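Local structure of putative hydrogenase expression/formation protein hupG (Rhodopseudomonas palustris, 2QSI) at residues Gly103-Ile108 and Ser112-Gln117; Thr24-Ile29 and Met82-Val87; Val37-Gly42 and Ala51-Val56. The protein is of unknown function but belongs to the thioredoxin-like HupG/HyaE family and is probably involved in hydrogenase expression or maturation. All coordinates share one frame; numbering follows the deposited sequence.

Interaction 1: Gly103-Ile108 and Ser112-Gln117; sequences GVIAKI and SSYLAQ
Ile105 packs against Tyr114 and Gln117 in an apolar strand-on-helix contact, with one water joining the two elements at the turn, where the end of strand 92-106 doubles back along helix 111-126. The methyl CG2 of Ile105 approaches the Tyr114 ring obliquely, lying 3.5 Å from CE1. The other branch reaches the base of the next helical turn, Ile105 CD1 touching Gln117 CB at 3.7 Å. With CG1 anti to the carbonyl carbon and CG2 anti to the backbone N (chi1 -52°), both Ile105 branches face the helix, CG2 the Tyr114 ring and Gln117 amide, CG1 and CD1 mainly Gln117. The Gln117 chain is extended beyond CG, which carries OE1 to 3.7 Å from Ile105 CG1. At the far end of the ring, Tyr114 OH donates to a water 2.7 Å away, lying in the ring plane, and the water donates in turn to the carbonyl oxygens of Ile105 and Lys107. Tyr114 OH also accepts from the backbone N of Gln109. Further along helix 111-126, Ile118 and Met121 pack on Ile105. Residues 103-106 pair antiparallel with a strand of the second subunit, and Tyr114 packs on Leu53 of that subunit, consistent with an exchanged C-terminal strand-helix element.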
# COMPACT_ATOMS: atom_id res chain seq x y z
N GLY A 103 12.55 -3.52 -0.14
CA GLY A 103 13.98 -3.42 -0.20
C GLY A 103 14.37 -2.21 -1.02
O GLY A 103 13.56 -1.69 -1.80
N VAL A 104 15.62 -1.78 -0.85
CA VAL A 104 16.20 -0.69 -1.66
C VAL A 104 17.52 -1.24 -2.18
O VAL A 104 18.36 -1.71 -1.39
CB VAL A 104 16.48 0.59 -0.84
CG1 VAL A 104 17.13 1.71 -1.71
CG2 VAL A 104 15.18 1.05 -0.10
N ILE A 105 17.72 -1.17 -3.49
CA ILE A 105 18.97 -1.60 -4.10
C ILE A 105 19.82 -0.40 -4.53
O ILE A 105 19.61 0.17 -5.59
CB ILE A 105 18.72 -2.50 -5.33
CG1 ILE A 105 17.78 -3.65 -4.96
CG2 ILE A 105 20.04 -3.03 -5.87
CD1 ILE A 105 17.40 -4.53 -6.13
N ALA A 106 20.77 -0.03 -3.68
CA ALA A 106 21.41 1.28 -3.77
C ALA A 106 22.75 1.19 -4.48
O ALA A 106 23.45 0.18 -4.40
CB ALA A 106 21.57 1.88 -2.38
N LYS A 107 23.12 2.26 -5.17
CA LYS A 107 24.35 2.29 -5.96
C LYS A 107 24.27 1.33 -7.14
O LYS A 107 23.33 0.54 -7.25
CB LYS A 107 25.55 1.94 -5.08
CG LYS A 107 25.72 2.85 -3.87
CD LYS A 107 27.17 2.87 -3.40
CE LYS A 107 27.42 1.78 -2.37
NZ LYS A 107 28.76 1.92 -1.73
N ILE A 108 25.26 1.40 -8.02
CA ILE A 108 25.20 0.68 -9.29
C ILE A 108 25.73 -0.74 -9.14
O ILE A 108 26.87 -0.95 -8.72
CB ILE A 108 26.01 1.41 -10.38
CG1 ILE A 108 25.80 0.73 -11.74
CG2 ILE A 108 27.49 1.43 -10.02
CD1 ILE A 108 24.34 0.59 -12.13
N SER A 112 23.25 -9.56 -12.71
CA SER A 112 22.96 -10.76 -11.92
C SER A 112 22.48 -10.44 -10.49
O SER A 112 21.56 -11.11 -9.96
CB SER A 112 24.18 -11.71 -11.86
OG SER A 112 25.29 -11.07 -11.23
N SER A 113 23.14 -9.45 -9.88
CA SER A 113 22.78 -8.97 -8.54
C SER A 113 21.38 -8.35 -8.52
O SER A 113 20.58 -8.61 -7.60
CB SER A 113 23.84 -7.97 -8.05
OG SER A 113 23.51 -7.46 -6.77
N TYR A 114 21.06 -7.54 -9.54
CA TYR A 114 19.68 -6.98 -9.61
C TYR A 114 18.66 -8.10 -9.67
O TYR A 114 17.67 -8.11 -8.93
CB TYR A 114 19.50 -6.04 -10.81
CG TYR A 114 20.10 -4.68 -10.59
CD1 TYR A 114 19.60 -3.83 -9.59
CD2 TYR A 114 21.20 -4.26 -11.32
CE1 TYR A 114 20.17 -2.58 -9.36
CE2 TYR A 114 21.79 -3.04 -11.08
CZ TYR A 114 21.28 -2.19 -10.10
OH TYR A 114 21.86 -0.97 -9.88
N LEU A 115 18.89 -9.06 -10.55
CA LEU A 115 17.94 -10.18 -10.73
C LEU A 115 17.81 -11.01 -9.46
O LEU A 115 16.69 -11.37 -9.07
CB LEU A 115 18.35 -11.07 -11.89
CG LEU A 115 18.35 -10.46 -13.30
CD1 LEU A 115 18.91 -11.47 -14.28
CD2 LEU A 115 16.96 -9.92 -13.76
N ALA A 116 18.93 -11.29 -8.79
CA ALA A 116 18.90 -12.07 -7.54
C ALA A 116 18.11 -11.33 -6.43
O ALA A 116 17.29 -11.93 -5.73
CB ALA A 116 20.32 -12.42 -7.05
N GLN A 117 18.35 -10.02 -6.30
CA GLN A 117 17.69 -9.24 -5.25
C GLN A 117 16.22 -9.09 -5.53
O GLN A 117 15.37 -9.33 -4.64
CB GLN A 117 18.39 -7.93 -4.97
CG GLN A 117 19.79 -8.09 -4.39
CD GLN A 117 20.46 -6.76 -4.12
OE1 GLN A 117 20.04 -6.02 -3.22
NE2 GLN A 117 21.50 -6.46 -4.87
O HOH W 1 20.91 0.43 -7.76

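Interaction 2: Thr24-Ile29 and Met82-Val87; sequences TVDDFI and MARFGV
Asp26 and Arg84 form a salt bridge between helices 25-30 and 78-85, and Ile29 meets Phe85 beside it. One carboxylate oxygen takes both terminal guanidinium nitrogens: Arg84 NH1 donates to Asp26 OD1 at 2.7 Å (N-H...O 151°), and Arg84 NH2 adds a weak bond to the same oxygen at 3.1 Å. OD1 lies near the guanidinium plane, while the carboxylate is turned 48° from it. In the apolar half, Ile29 CD1 comes within 3.5 Å of Phe85 CZ, the two side chains arriving from opposite directions. Arg84 leaves its helix with CG anti to the backbone N (chi1 173°) and stays extended as far as NE, passing over one face of the Phe85 ring. Its CG stands 4.0 Å above the ring centre, and Phe85 CZ lies against one guanidinium face, offset toward its rim. Phe85 in turn rests on Leu38 and Val96 of the sheet. A water bridges Asp26 O and, weakly, Arg84 NH2. That nitrogen also makes a salt bridge to Glu99 of the second subunit. With these two carboxylates as partners, Arg84 probably keeps its positive charge and ties the helix pair to the dimer interface.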
# COMPACT_ATOMS: atom_id res chain seq x y z
N THR A 24 -5.95 13.13 7.14
CA THR A 24 -5.18 12.34 8.12
C THR A 24 -5.10 10.84 7.84
O THR A 24 -4.28 10.15 8.47
CB THR A 24 -5.73 12.51 9.55
OG1 THR A 24 -7.03 11.90 9.67
CG2 THR A 24 -5.81 13.98 9.92
N VAL A 25 -5.90 10.31 6.92
CA VAL A 25 -5.89 8.85 6.67
C VAL A 25 -4.57 8.32 6.06
O VAL A 25 -4.10 7.25 6.45
CB VAL A 25 -7.11 8.39 5.81
CG1 VAL A 25 -7.01 8.96 4.38
CG2 VAL A 25 -7.23 6.87 5.79
N ASP A 26 -3.97 9.06 5.12
CA ASP A 26 -2.76 8.53 4.43
C ASP A 26 -1.69 8.13 5.43
O ASP A 26 -1.19 6.99 5.39
CB ASP A 26 -2.14 9.54 3.45
CG ASP A 26 -3.01 9.78 2.25
OD1 ASP A 26 -3.88 8.96 1.91
OD2 ASP A 26 -2.86 10.82 1.64
N ASP A 27 -1.32 9.06 6.30
CA ASP A 27 -0.29 8.78 7.29
C ASP A 27 -0.76 7.72 8.31
O ASP A 27 0.04 6.89 8.75
CB ASP A 27 0.21 10.06 8.01
CG ASP A 27 0.80 11.11 7.05
OD1 ASP A 27 1.30 10.79 5.95
OD2 ASP A 27 0.78 12.29 7.43
N PHE A 28 -2.06 7.72 8.66
CA PHE A 28 -2.57 6.69 9.57
C PHE A 28 -2.25 5.29 9.05
O PHE A 28 -1.76 4.44 9.78
CB PHE A 28 -4.09 6.83 9.79
CG PHE A 28 -4.62 5.84 10.75
CD1 PHE A 28 -4.39 5.98 12.10
CD2 PHE A 28 -5.31 4.71 10.31
CE1 PHE A 28 -4.84 5.03 13.01
CE2 PHE A 28 -5.75 3.74 11.23
CZ PHE A 28 -5.51 3.90 12.56
N ILE A 29 -2.55 5.06 7.78
CA ILE A 29 -2.40 3.76 7.18
C ILE A 29 -0.95 3.45 7.01
O ILE A 29 -0.48 2.38 7.41
CB ILE A 29 -3.08 3.67 5.80
CG1 ILE A 29 -4.57 3.88 5.95
CG2 ILE A 29 -2.82 2.30 5.15
CD1 ILE A 29 -5.36 3.79 4.66
N MSE A 82 -14.51 6.01 -0.05
CA MSE A 82 -15.23 4.86 -0.56
C MSE A 82 -14.74 4.59 -2.00
O MSE A 82 -14.49 3.46 -2.36
CB MSE A 82 -16.74 5.11 -0.56
CG MSE A 82 -17.35 5.08 0.80
SE MSE A 82 -19.20 5.63 0.73
CE MSE A 82 -19.98 4.00 -0.03
N ALA A 83 -14.60 5.66 -2.76
CA ALA A 83 -14.08 5.63 -4.13
C ALA A 83 -12.66 5.11 -4.16
O ALA A 83 -12.32 4.23 -4.93
CB ALA A 83 -14.16 7.03 -4.74
N ARG A 84 -11.83 5.64 -3.28
CA ARG A 84 -10.43 5.23 -3.27
C ARG A 84 -10.26 3.77 -2.90
O ARG A 84 -9.45 3.07 -3.49
CB ARG A 84 -9.68 6.07 -2.27
CG ARG A 84 -8.26 5.62 -2.03
CD ARG A 84 -7.62 6.59 -1.15
NE ARG A 84 -6.43 6.05 -0.55
CZ ARG A 84 -5.68 6.74 0.30
NH1 ARG A 84 -6.02 7.99 0.62
NH2 ARG A 84 -4.63 6.18 0.86
N PHE A 85 -10.99 3.31 -1.88
CA PHE A 85 -10.73 2.01 -1.32
C PHE A 85 -11.62 0.91 -1.90
O PHE A 85 -11.46 -0.22 -1.54
CB PHE A 85 -10.79 2.07 0.21
CG PHE A 85 -9.64 2.83 0.83
CD1 PHE A 85 -8.35 2.35 0.72
CD2 PHE A 85 -9.86 4.02 1.52
CE1 PHE A 85 -7.28 3.04 1.28
CE2 PHE A 85 -8.81 4.72 2.07
CZ PHE A 85 -7.51 4.25 1.93
N GLY A 86 -12.55 1.25 -2.78
CA GLY A 86 -13.44 0.28 -3.42
C GLY A 86 -14.66 -0.14 -2.61
O GLY A 86 -15.03 -1.29 -2.62
N VAL A 87 -15.21 0.78 -1.84
CA VAL A 87 -16.37 0.52 -0.98
C VAL A 87 -17.60 1.02 -1.72
O VAL A 87 -17.64 2.17 -2.15
CB VAL A 87 -16.24 1.26 0.38
CG1 VAL A 87 -17.44 0.92 1.30
CG2 VAL A 87 -14.92 0.86 1.08
O HOH W 2 -2.02 5.86 2.65

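Interaction 3: Val37-Gly42 and Ala51-Val56; sequences VLFFRG and ADLAVV
A beta-alpha-beta crossover of the thioredoxin-like fold begins here: Phe39, near the end of strand 35-40, and Arg41, just after it, pack against Leu53 and Ala54 near the start of helix 50-62, before the chain returns to strand 68-73. Gly42, in the loop that follows, lines the dithiothreitol pocket with Arg46 and Phe47. Phe39 has CG anti to its own N (chi1 173°), which sends the ring out from the sheet toward the helix, where Leu53 and Ala54 lie on the same side of its plane. Leu53 approaches at the CD1-CE1 rim, its CG and CD2 both 3.6 Å from Phe39 CE1; the two side chains slide past each other in opposite directions. Ala54 approaches at the CE2-CZ rim, Phe39 CE2 being 3.6 Å from Ala54 CB; both come in obliquely. Leu93 of strand 92-106 touches both Phe39 and Leu53, and Leu57 continues the helix face over Phe39. Arg41 is bent at chi3 (-70°), bringing NH2 to the edge of the Phe39 ring, in its plane, with Phe39 CE2 over one guanidinium face, offset toward the rim. Glu72 holds the NE of this group through a salt bridge, while NH1 and NH2 also lie against the helix. There Arg41 NH1 sits 3.7 Å from Ala51 CA, and Arg41 NH2 comes within 3.5 Å of Ala54 CB.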
# COMPACT_ATOMS: atom_id res chain seq x y z
N VAL A 37 -8.30 -1.60 9.36
CA VAL A 37 -9.71 -1.79 9.13
C VAL A 37 -10.37 -0.39 9.17
O VAL A 37 -10.44 0.26 10.24
CB VAL A 37 -10.33 -2.72 10.16
CG1 VAL A 37 -11.82 -2.97 9.83
CG2 VAL A 37 -9.56 -4.05 10.20
N LEU A 38 -10.84 0.07 8.02
CA LEU A 38 -11.53 1.34 7.94
C LEU A 38 -13.00 1.07 8.00
O LEU A 38 -13.52 0.27 7.22
CB LEU A 38 -11.24 2.07 6.63
CG LEU A 38 -9.81 2.50 6.35
CD1 LEU A 38 -9.75 3.15 4.94
CD2 LEU A 38 -9.29 3.37 7.48
N PHE A 39 -13.64 1.76 8.95
CA PHE A 39 -15.07 1.66 9.23
C PHE A 39 -15.80 2.83 8.60
O PHE A 39 -15.62 3.99 9.00
CB PHE A 39 -15.29 1.66 10.75
CG PHE A 39 -16.72 1.74 11.18
CD1 PHE A 39 -17.71 1.07 10.51
CD2 PHE A 39 -17.04 2.45 12.34
CE1 PHE A 39 -19.05 1.15 10.97
CE2 PHE A 39 -18.32 2.53 12.78
CZ PHE A 39 -19.33 1.88 12.09
N PHE A 40 -16.64 2.49 7.60
CA PHE A 40 -17.61 3.42 6.99
C PHE A 40 -18.97 3.21 7.64
O PHE A 40 -19.60 2.14 7.51
CB PHE A 40 -17.69 3.17 5.49
CG PHE A 40 -16.40 3.49 4.76
CD1 PHE A 40 -16.22 4.73 4.13
CD2 PHE A 40 -15.34 2.57 4.72
CE1 PHE A 40 -15.04 5.01 3.43
CE2 PHE A 40 -14.14 2.88 4.09
CZ PHE A 40 -13.99 4.11 3.46
N ARG A 41 -19.36 4.23 8.39
CA ARG A 41 -20.54 4.16 9.25
C ARG A 41 -21.78 4.60 8.50
O ARG A 41 -22.61 3.78 8.13
CB ARG A 41 -20.32 5.02 10.53
CG ARG A 41 -21.52 4.99 11.47
CD ARG A 41 -21.44 6.05 12.55
NE ARG A 41 -20.41 5.81 13.56
CZ ARG A 41 -20.56 5.11 14.69
NH1 ARG A 41 -21.72 4.55 15.02
NH2 ARG A 41 -19.52 5.02 15.51
N GLY A 42 -21.89 5.91 8.25
CA GLY A 42 -23.08 6.48 7.67
C GLY A 42 -24.01 7.19 8.65
O GLY A 42 -23.94 7.01 9.87
N ALA A 51 -24.28 1.51 13.95
CA ALA A 51 -23.85 1.52 15.36
C ALA A 51 -23.57 0.11 15.90
O ALA A 51 -22.74 -0.08 16.79
CB ALA A 51 -24.91 2.24 16.24
N ASP A 52 -24.29 -0.89 15.39
CA ASP A 52 -24.05 -2.27 15.80
C ASP A 52 -22.67 -2.76 15.37
O ASP A 52 -21.98 -3.50 16.13
CB ASP A 52 -25.13 -3.19 15.27
CG ASP A 52 -26.51 -2.87 15.84
OD1 ASP A 52 -26.61 -2.41 17.00
OD2 ASP A 52 -27.49 -3.11 15.13
N LEU A 53 -22.26 -2.33 14.17
CA LEU A 53 -20.94 -2.65 13.62
C LEU A 53 -19.87 -1.92 14.41
O LEU A 53 -18.81 -2.48 14.70
CB LEU A 53 -20.86 -2.24 12.13
CG LEU A 53 -19.49 -2.41 11.44
CD1 LEU A 53 -18.85 -3.75 11.79
CD2 LEU A 53 -19.64 -2.27 9.96
N ALA A 54 -20.17 -0.67 14.79
CA ALA A 54 -19.26 0.11 15.64
C ALA A 54 -18.94 -0.56 16.99
O ALA A 54 -17.78 -0.50 17.48
CB ALA A 54 -19.86 1.51 15.88
N VAL A 55 -19.95 -1.13 17.61
CA VAL A 55 -19.77 -1.78 18.92
C VAL A 55 -18.94 -3.04 18.75
O VAL A 55 -18.10 -3.32 19.60
CB VAL A 55 -21.11 -2.07 19.69
CG1 VAL A 55 -21.93 -0.81 19.88
CG2 VAL A 55 -21.93 -3.11 19.02
N VAL A 56 -19.13 -3.78 17.67
CA VAL A 56 -18.32 -4.99 17.46
C VAL A 56 -16.93 -4.79 16.90
O VAL A 56 -16.07 -5.66 17.04
CB VAL A 56 -19.07 -6.11 16.66
CG1 VAL A 56 -20.37 -6.46 17.39
CG2 VAL A 56 -19.30 -5.76 15.21

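In the fold
Interactions 2 and 3 belong to one compact body: their centres are 15 Å apart, and they meet directly where both Met82 and Val87 pack on Phe40. Interaction 2 is the most buried, its apolar half in the core and its salt bridge nearer the surface; interaction 3, partly buried, is almost wholly van der Waals packing of strand on helix. Each holds a residue of the dithiothreitol pocket, Met82 and Gly42 respectively. Interaction 1 stands apart, its centre 43 Å from that of interaction 3, and adds a water bridge to its apolar packing. Even so, interactions 1 and 3 reach the same sheet through the neighbouring strands 92-106 and 35-40. All three touch the second subunit.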